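Local atomic coordinates of Two-component system sensor histidine kinase (Bacteroides thetaiotaomicron, PDB entry 3OTT), a protein that probably senses saccharides through its extracellular beta-propeller region and relays the signal as a membrane-bound histidine kinase that regulates transcription. Residues L182-S187 against Y212-F217; Q222-E227 against Y254-D259. One frame throughout, in Å; residues are numbered along the deposited sequence.

Interaction 1 of 2, residues L182-S187 against Y212-F217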
loop_
_atom_site.group_PDB
_atom_site.type_symbol
_atom_site.label_atom_id
_atom_site.label_comp_id
_atom_site.label_asym_id
_atom_site.label_seq_id
_atom_site.Cartn_x
_atom_site.Cartn_y
_atom_site.Cartn_z
ATOM N N LEU B 182 -13.470 25.727 -23.341
ATOM C CA LEU B 182 -14.030 26.105 -22.055
ATOM C C LEU B 182 -15.181 27.054 -22.311
ATOM O O LEU B 182 -15.029 28.076 -22.966
ATOM C CB LEU B 182 -12.963 26.717 -21.134
ATOM C CG LEU B 182 -11.769 25.818 -20.735
ATOM C CD1 LEU B 182 -10.610 26.660 -20.223
ATOM C CD2 LEU B 182 -12.073 24.778 -19.672
ATOM N N PRO B 183 -16.353 26.696 -21.830
ATOM C CA PRO B 183 -17.603 27.415 -22.201
ATOM C C PRO B 183 -17.733 28.726 -21.420
ATOM O O PRO B 183 -17.724 28.759 -20.183
ATOM C CB PRO B 183 -18.729 26.411 -21.818
ATOM C CG PRO B 183 -18.138 25.596 -20.678
ATOM C CD PRO B 183 -16.628 25.438 -21.119
ATOM N N VAL B 184 -17.838 29.809 -22.158
ATOM C CA VAL B 184 -17.777 31.131 -21.576
ATOM C C VAL B 184 -18.927 31.959 -22.182
ATOM O O VAL B 184 -19.429 31.605 -23.252
ATOM C CB VAL B 184 -16.360 31.775 -21.859
ATOM C CG1 VAL B 184 -16.415 33.265 -21.709
ATOM C CG2 VAL B 184 -15.292 31.169 -20.937
ATOM N N HIS B 185 -19.311 33.038 -21.497
ATOM C CA HIS B 185 -20.301 33.990 -22.017
ATOM C C HIS B 185 -19.953 34.798 -23.312
ATOM O O HIS B 185 -20.846 35.044 -24.103
ATOM C CB HIS B 185 -20.866 34.909 -20.917
ATOM C CG HIS B 185 -22.159 35.578 -21.314
ATOM N ND1 HIS B 185 -22.328 36.946 -21.314
ATOM C CD2 HIS B 185 -23.314 35.060 -21.805
ATOM C CE1 HIS B 185 -23.543 37.236 -21.745
ATOM N NE2 HIS B 185 -24.157 36.110 -22.054
ATOM N N SER B 186 -18.703 35.208 -23.542
ATOM C CA SER B 186 -18.293 35.732 -24.892
ATOM C C SER B 186 -16.770 35.851 -25.071
ATOM O O SER B 186 -16.006 35.102 -24.472
ATOM C CB SER B 186 -18.955 37.087 -25.189
ATOM O OG SER B 186 -18.179 38.163 -24.666
ATOM N N SER B 187 -16.319 36.795 -25.897
ATOM C CA SER B 187 -14.877 37.093 -25.945
ATOM C C SER B 187 -14.522 38.598 -25.847
ATOM O O SER B 187 -15.226 39.464 -26.388
ATOM C CB SER B 187 -14.212 36.421 -27.157
ATOM O OG SER B 187 -12.868 36.069 -26.824
ATOM N N TYR B 212 -13.513 32.831 -14.290
ATOM C CA TYR B 212 -14.286 31.621 -14.114
ATOM C C TYR B 212 -13.447 30.611 -13.408
ATOM O O TYR B 212 -12.222 30.598 -13.557
ATOM C CB TYR B 212 -14.613 31.002 -15.471
ATOM C CG TYR B 212 -15.500 31.818 -16.342
ATOM C CD1 TYR B 212 -14.970 32.730 -17.246
ATOM C CD2 TYR B 212 -16.896 31.672 -16.264
ATOM C CE1 TYR B 212 -15.809 33.510 -18.065
ATOM C CE2 TYR B 212 -17.736 32.418 -17.107
ATOM C CZ TYR B 212 -17.195 33.341 -17.978
ATOM O OH TYR B 212 -18.050 34.042 -18.817
ATOM N N LEU B 213 -14.140 29.744 -12.704
ATOM C CA LEU B 213 -13.638 28.520 -12.167
ATOM C C LEU B 213 -14.463 27.350 -12.856
ATOM O O LEU B 213 -15.715 27.356 -12.800
ATOM C CB LEU B 213 -13.933 28.498 -10.668
ATOM C CG LEU B 213 -13.422 27.287 -9.888
ATOM C CD1 LEU B 213 -11.905 27.049 -10.121
ATOM C CD2 LEU B 213 -13.758 27.414 -8.393
ATOM N N PHE B 214 -13.771 26.426 -13.524
ATOM C CA PHE B 214 -14.389 25.281 -14.205
ATOM C C PHE B 214 -14.097 24.007 -13.486
ATOM O O PHE B 214 -13.024 23.861 -12.879
ATOM C CB PHE B 214 -13.873 25.146 -15.605
ATOM C CG PHE B 214 -14.220 26.313 -16.495
ATOM C CD1 PHE B 214 -13.342 27.365 -16.654
ATOM C CD2 PHE B 214 -15.444 26.328 -17.222
ATOM C CE1 PHE B 214 -13.684 28.479 -17.551
ATOM C CE2 PHE B 214 -15.788 27.400 -18.082
ATOM C CZ PHE B 214 -14.886 28.500 -18.233
ATOM N N GLN B 215 -15.015 23.055 -13.593
ATOM C CA GLN B 215 -14.675 21.675 -13.342
ATOM C C GLN B 215 -14.788 20.910 -14.637
ATOM O O GLN B 215 -15.825 20.951 -15.284
ATOM C CB GLN B 215 -15.681 21.078 -12.409
ATOM C CG GLN B 215 -15.464 21.433 -11.005
ATOM C CD GLN B 215 -16.595 20.941 -10.132
ATOM O OE1 GLN B 215 -17.671 21.569 -10.061
ATOM N NE2 GLN B 215 -16.357 19.821 -9.441
ATOM N N TYR B 216 -13.759 20.142 -14.989
ATOM C CA TYR B 216 -13.814 19.241 -16.161
ATOM C C TYR B 216 -13.841 17.811 -15.650
ATOM O O TYR B 216 -13.122 17.479 -14.722
ATOM C CB TYR B 216 -12.612 19.505 -17.031
ATOM C CG TYR B 216 -12.309 18.440 -18.066
ATOM C CD1 TYR B 216 -13.115 18.315 -19.201
ATOM C CD2 TYR B 216 -11.243 17.572 -17.927
ATOM C CE1 TYR B 216 -12.891 17.395 -20.170
ATOM C CE2 TYR B 216 -11.032 16.570 -18.920
ATOM C CZ TYR B 216 -11.884 16.524 -20.066
ATOM O OH TYR B 216 -11.746 15.642 -21.127
ATOM N N PHE B 217 -14.648 16.953 -16.267
ATOM C CA PHE B 217 -14.815 15.568 -15.769
ATOM C C PHE B 217 -14.384 14.654 -16.871
ATOM O O PHE B 217 -15.171 14.419 -17.841
ATOM C CB PHE B 217 -16.291 15.270 -15.423
ATOM C CG PHE B 217 -16.845 16.174 -14.378
ATOM C CD1 PHE B 217 -16.754 15.811 -13.044
ATOM C CD2 PHE B 217 -17.450 17.408 -14.717
ATOM C CE1 PHE B 217 -17.282 16.640 -12.015
ATOM C CE2 PHE B 217 -17.954 18.244 -13.717
ATOM C CZ PHE B 217 -17.868 17.863 -12.347
#
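In the linker that carries the chain from one beta-propeller blade to the next, Leu-182, Pro-183, Val-184 and His-185 lie against Tyr-212 and Phe-214, two alternate residues on the third strand of the following blade. The Leu-182 CB comes down over one face of the Phe-214 ring, 4.1 Å from its centroid, a CH-pi contact that suits a broad aliphatic chain set on a flat aromatic surface. The rim of the same ring is occupied too: Pro-183 O lies in its plane, 3.2 Å from Phe-214 CE2, so the carbonyl's negative end faces the slightly positive ring hydrogens. That oxygen also accepts a hydrogen bond from Gln-225 on the blade's outermost strand.

Antiparallel four-stranded blades are the repeating unit of a propeller, and here a linker without regular structure is fitted onto one of them by aromatic side chains. Val-184 is the branched residue shared by both rings. Its CG1 is anti to the backbone N (chi1 160°), which leaves CG2 to sit over the Tyr-212 face, 4.2 Å from the centroid, and at the Phe-214 edge, 3.8 Å from CZ. CG1 itself reaches the phenol oxygen, 3.4 Å from Tyr-212 OH. Beyond it, the backbone His-185 N donates a nearly straight hydrogen bond to Tyr-212 OH (3.1 Å, 166° at the hydrogen). A phenylalanine in place of Tyr-212 would probably leave this amide without its acceptor and the linker freer to shift there. Leu-191, further along the linker, adds apolar contact to Leu-182, Val-184 and Phe-214.

Interaction 2 of 2, residues Q222-E227 against Y254-D259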
loop_
_atom_site.group_PDB
_atom_site.type_symbol
_atom_site.label_atom_id
_atom_site.label_comp_id
_atom_site.label_asym_id
_atom_site.label_seq_id
_atom_site.Cartn_x
_atom_site.Cartn_y
_atom_site.Cartn_z
ATOM N N GLN B 222 -17.865 16.175 -19.620
ATOM C CA GLN B 222 -18.635 17.356 -19.162
ATOM C C GLN B 222 -17.709 18.454 -18.590
ATOM O O GLN B 222 -16.684 18.149 -18.021
ATOM C CB GLN B 222 -19.684 16.964 -18.149
ATOM C CG GLN B 222 -20.723 16.038 -18.750
ATOM C CD GLN B 222 -21.561 15.355 -17.699
ATOM O OE1 GLN B 222 -21.141 14.330 -17.132
ATOM N NE2 GLN B 222 -22.754 15.923 -17.402
ATOM N N ILE B 223 -18.097 19.710 -18.784
ATOM C CA ILE B 223 -17.373 20.896 -18.369
ATOM C C ILE B 223 -18.407 21.843 -17.722
ATOM O O ILE B 223 -19.400 22.245 -18.331
ATOM C CB ILE B 223 -16.642 21.613 -19.522
ATOM C CG1 ILE B 223 -15.553 20.693 -20.121
ATOM C CG2 ILE B 223 -15.802 22.808 -18.940
ATOM C CD1 ILE B 223 -15.114 21.068 -21.618
ATOM N N LYS B 224 -18.170 22.176 -16.476
ATOM C CA LYS B 224 -19.124 22.911 -15.680
ATOM C C LYS B 224 -18.504 24.269 -15.345
ATOM O O LYS B 224 -17.339 24.357 -14.977
ATOM C CB LYS B 224 -19.398 22.123 -14.422
ATOM C CG LYS B 224 -20.610 22.553 -13.681
ATOM C CD LYS B 224 -20.779 21.749 -12.372
ATOM C CE LYS B 224 -21.356 22.680 -11.294
ATOM N NZ LYS B 224 -21.302 22.117 -9.913
ATOM N N GLN B 225 -19.290 25.321 -15.531
ATOM C CA GLN B 225 -18.931 26.672 -15.114
ATOM C C GLN B 225 -19.379 26.795 -13.678
ATOM O O GLN B 225 -20.516 27.213 -13.409
ATOM C CB GLN B 225 -19.684 27.683 -15.957
ATOM C CG GLN B 225 -18.872 28.690 -16.650
ATOM C CD GLN B 225 -19.780 29.681 -17.363
ATOM O OE1 GLN B 225 -20.527 30.452 -16.713
ATOM N NE2 GLN B 225 -19.783 29.622 -18.706
ATOM N N THR B 226 -18.508 26.399 -12.761
ATOM C CA THR B 226 -18.829 26.386 -11.348
ATOM C C THR B 226 -18.953 27.774 -10.689
ATOM O O THR B 226 -19.783 27.945 -9.806
ATOM C CB THR B 226 -17.790 25.572 -10.564
ATOM O OG1 THR B 226 -17.578 24.311 -11.227
ATOM C CG2 THR B 226 -18.246 25.372 -9.111
ATOM N N GLU B 227 -18.115 28.734 -11.071
ATOM C CA GLU B 227 -18.218 30.086 -10.539
ATOM C C GLU B 227 -17.851 31.080 -11.662
ATOM O O GLU B 227 -17.082 30.753 -12.558
ATOM C CB GLU B 227 -17.264 30.305 -9.357
ATOM C CG GLU B 227 -17.369 29.308 -8.224
ATOM C CD GLU B 227 -18.726 29.368 -7.492
ATOM O OE1 GLU B 227 -19.417 30.422 -7.540
ATOM O OE2 GLU B 227 -19.103 28.343 -6.872
ATOM N N TYR B 254 -11.637 32.086 -1.659
ATOM C CA TYR B 254 -12.975 31.551 -1.757
ATOM C C TYR B 254 -12.856 30.089 -1.431
ATOM O O TYR B 254 -11.848 29.442 -1.766
ATOM C CB TYR B 254 -13.557 31.692 -3.140
ATOM C CG TYR B 254 -13.963 33.106 -3.470
ATOM C CD1 TYR B 254 -13.022 34.015 -3.897
ATOM C CD2 TYR B 254 -15.311 33.537 -3.353
ATOM C CE1 TYR B 254 -13.378 35.290 -4.259
ATOM C CE2 TYR B 254 -15.685 34.849 -3.686
ATOM C CZ TYR B 254 -14.696 35.714 -4.151
ATOM O OH TYR B 254 -14.930 37.042 -4.440
ATOM N N VAL B 255 -13.859 29.607 -0.711
ATOM C CA VAL B 255 -13.868 28.240 -0.249
ATOM C C VAL B 255 -15.185 27.619 -0.758
ATOM O O VAL B 255 -16.267 28.074 -0.404
ATOM C CB VAL B 255 -13.777 28.170 1.344
ATOM C CG1 VAL B 255 -13.906 26.788 1.866
ATOM C CG2 VAL B 255 -12.536 28.761 1.885
ATOM N N TYR B 256 -15.063 26.544 -1.547
ATOM C CA TYR B 256 -16.214 25.870 -2.175
ATOM C C TYR B 256 -16.440 24.516 -1.510
ATOM O O TYR B 256 -15.501 23.670 -1.374
ATOM C CB TYR B 256 -15.924 25.699 -3.703
ATOM C CG TYR B 256 -16.989 24.865 -4.436
ATOM C CD1 TYR B 256 -16.891 23.499 -4.468
ATOM C CD2 TYR B 256 -18.145 25.477 -5.033
ATOM C CE1 TYR B 256 -17.859 22.697 -5.118
ATOM C CE2 TYR B 256 -19.127 24.685 -5.647
ATOM C CZ TYR B 256 -18.956 23.292 -5.684
ATOM O OH TYR B 256 -19.846 22.464 -6.263
ATOM N N HIS B 257 -17.676 24.259 -1.145
ATOM C CA HIS B 257 -18.002 23.000 -0.511
ATOM C C HIS B 257 -18.900 22.219 -1.459
ATOM O O HIS B 257 -18.455 21.195 -1.988
ATOM C CB HIS B 257 -18.600 23.203 0.899
ATOM C CG HIS B 257 -19.186 21.951 1.497
ATOM N ND1 HIS B 257 -18.418 20.858 1.872
ATOM C CD2 HIS B 257 -20.467 21.630 1.796
ATOM C CE1 HIS B 257 -19.204 19.911 2.354
ATOM N NE2 HIS B 257 -20.448 20.358 2.332
ATOM N N ASN B 258 -20.121 22.708 -1.714
ATOM C CA ASN B 258 -20.955 22.184 -2.814
ATOM C C ASN B 258 -21.822 23.316 -3.451
ATOM O O ASN B 258 -21.729 24.481 -3.011
ATOM C CB ASN B 258 -21.783 20.921 -2.402
ATOM C CG ASN B 258 -22.742 21.196 -1.268
ATOM O OD1 ASN B 258 -23.204 22.330 -1.100
ATOM N ND2 ASN B 258 -23.033 20.172 -0.453
ATOM N N ASP B 259 -22.636 22.993 -4.453
ATOM C CA ASP B 259 -23.499 24.014 -5.098
ATOM C C ASP B 259 -24.529 24.620 -4.173
ATOM O O ASP B 259 -24.949 25.759 -4.417
ATOM C CB ASP B 259 -24.283 23.470 -6.320
ATOM C CG ASP B 259 -23.408 23.309 -7.561
ATOM O OD1 ASP B 259 -23.944 23.135 -8.678
ATOM O OD2 ASP B 259 -22.178 23.374 -7.445
#
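Charge pairing joins Lys-224 to Asp-259 at the outer end of this contact. The two side chains approach from opposite directions, and Lys-224 NZ meets Asp-259 OD2 at 2.9 Å on the syn side of the carboxylate, somewhat out of its plane, with a weak bond to Asp-259 OD1 at 3.1 Å. A lysine suits the place because its long chain reaches from strand 222-229 to an acid in the loop that follows strand 252-256. Leaving its backbone with CG anti to N (chi1 -164°), it runs out toward the acid and bends midway, at the CG-CD bond, the other torsions being extended.

A hydrogen bond from a neutral donor adds to the hold on the acid. Tyr-256 OH donates to Asp-259 OD2 at 2.8 Å from the anti side, somewhat out of the carboxylate plane, with the acceptor in the plane of the phenol ring, so this one oxygen is held by two donors. The tyrosine thereby probably helps to position the carboxylate that receives the lysine, whose positive charge would tend to keep the acid ionised.

Strand 222-229 is the outermost strand of one propeller blade, while Tyr-256 belongs to the third strand of the next, so the Lys-224 to Asp-259 salt bridge joins adjacent blades, while the tyrosine bond braces the acid from within its own blade. Strand 222-229 carries a classic beta bulge, Thr-226 and Glu-227 both facing Leu-213, and both side chains leave the backbone toward the neighbouring blade.

Two further contacts meet the CD2-CE2 side of the phenol. Thr-226 crosses Tyr-256 at about a right angle, its CG2 3.6 Å from Tyr-256 CE2, the methyl being turned there while OG1 bonds to Gln-215. Glu-227 OE2 lies at the ring edge, 3.5 Å from Tyr-256 CD2, its carboxylate plane turned 62° from the ring; a negative oxygen beside ring hydrogens is probably mildly favourable. Trp-206 meets the same ring edge-to-face.

Overall arrangement
From the N terminus, the chain leaves strand 176-180, the last of one blade, and enters the linker of residues 182-187. Interaction 1 closes the loop from there to strand 212-217, and so fastens the linker onto the blade it leads into. The chain then turns into strand 222-229, where interaction 2 opens, to close only at residues 254-259 in the following blade. The two loops are in series, neither nested nor crossed. They are joined laterally, since strands 212-217 and 222-229 are hydrogen-bonded neighbours in one sheet. Together they tie a linker and two successive propeller blades.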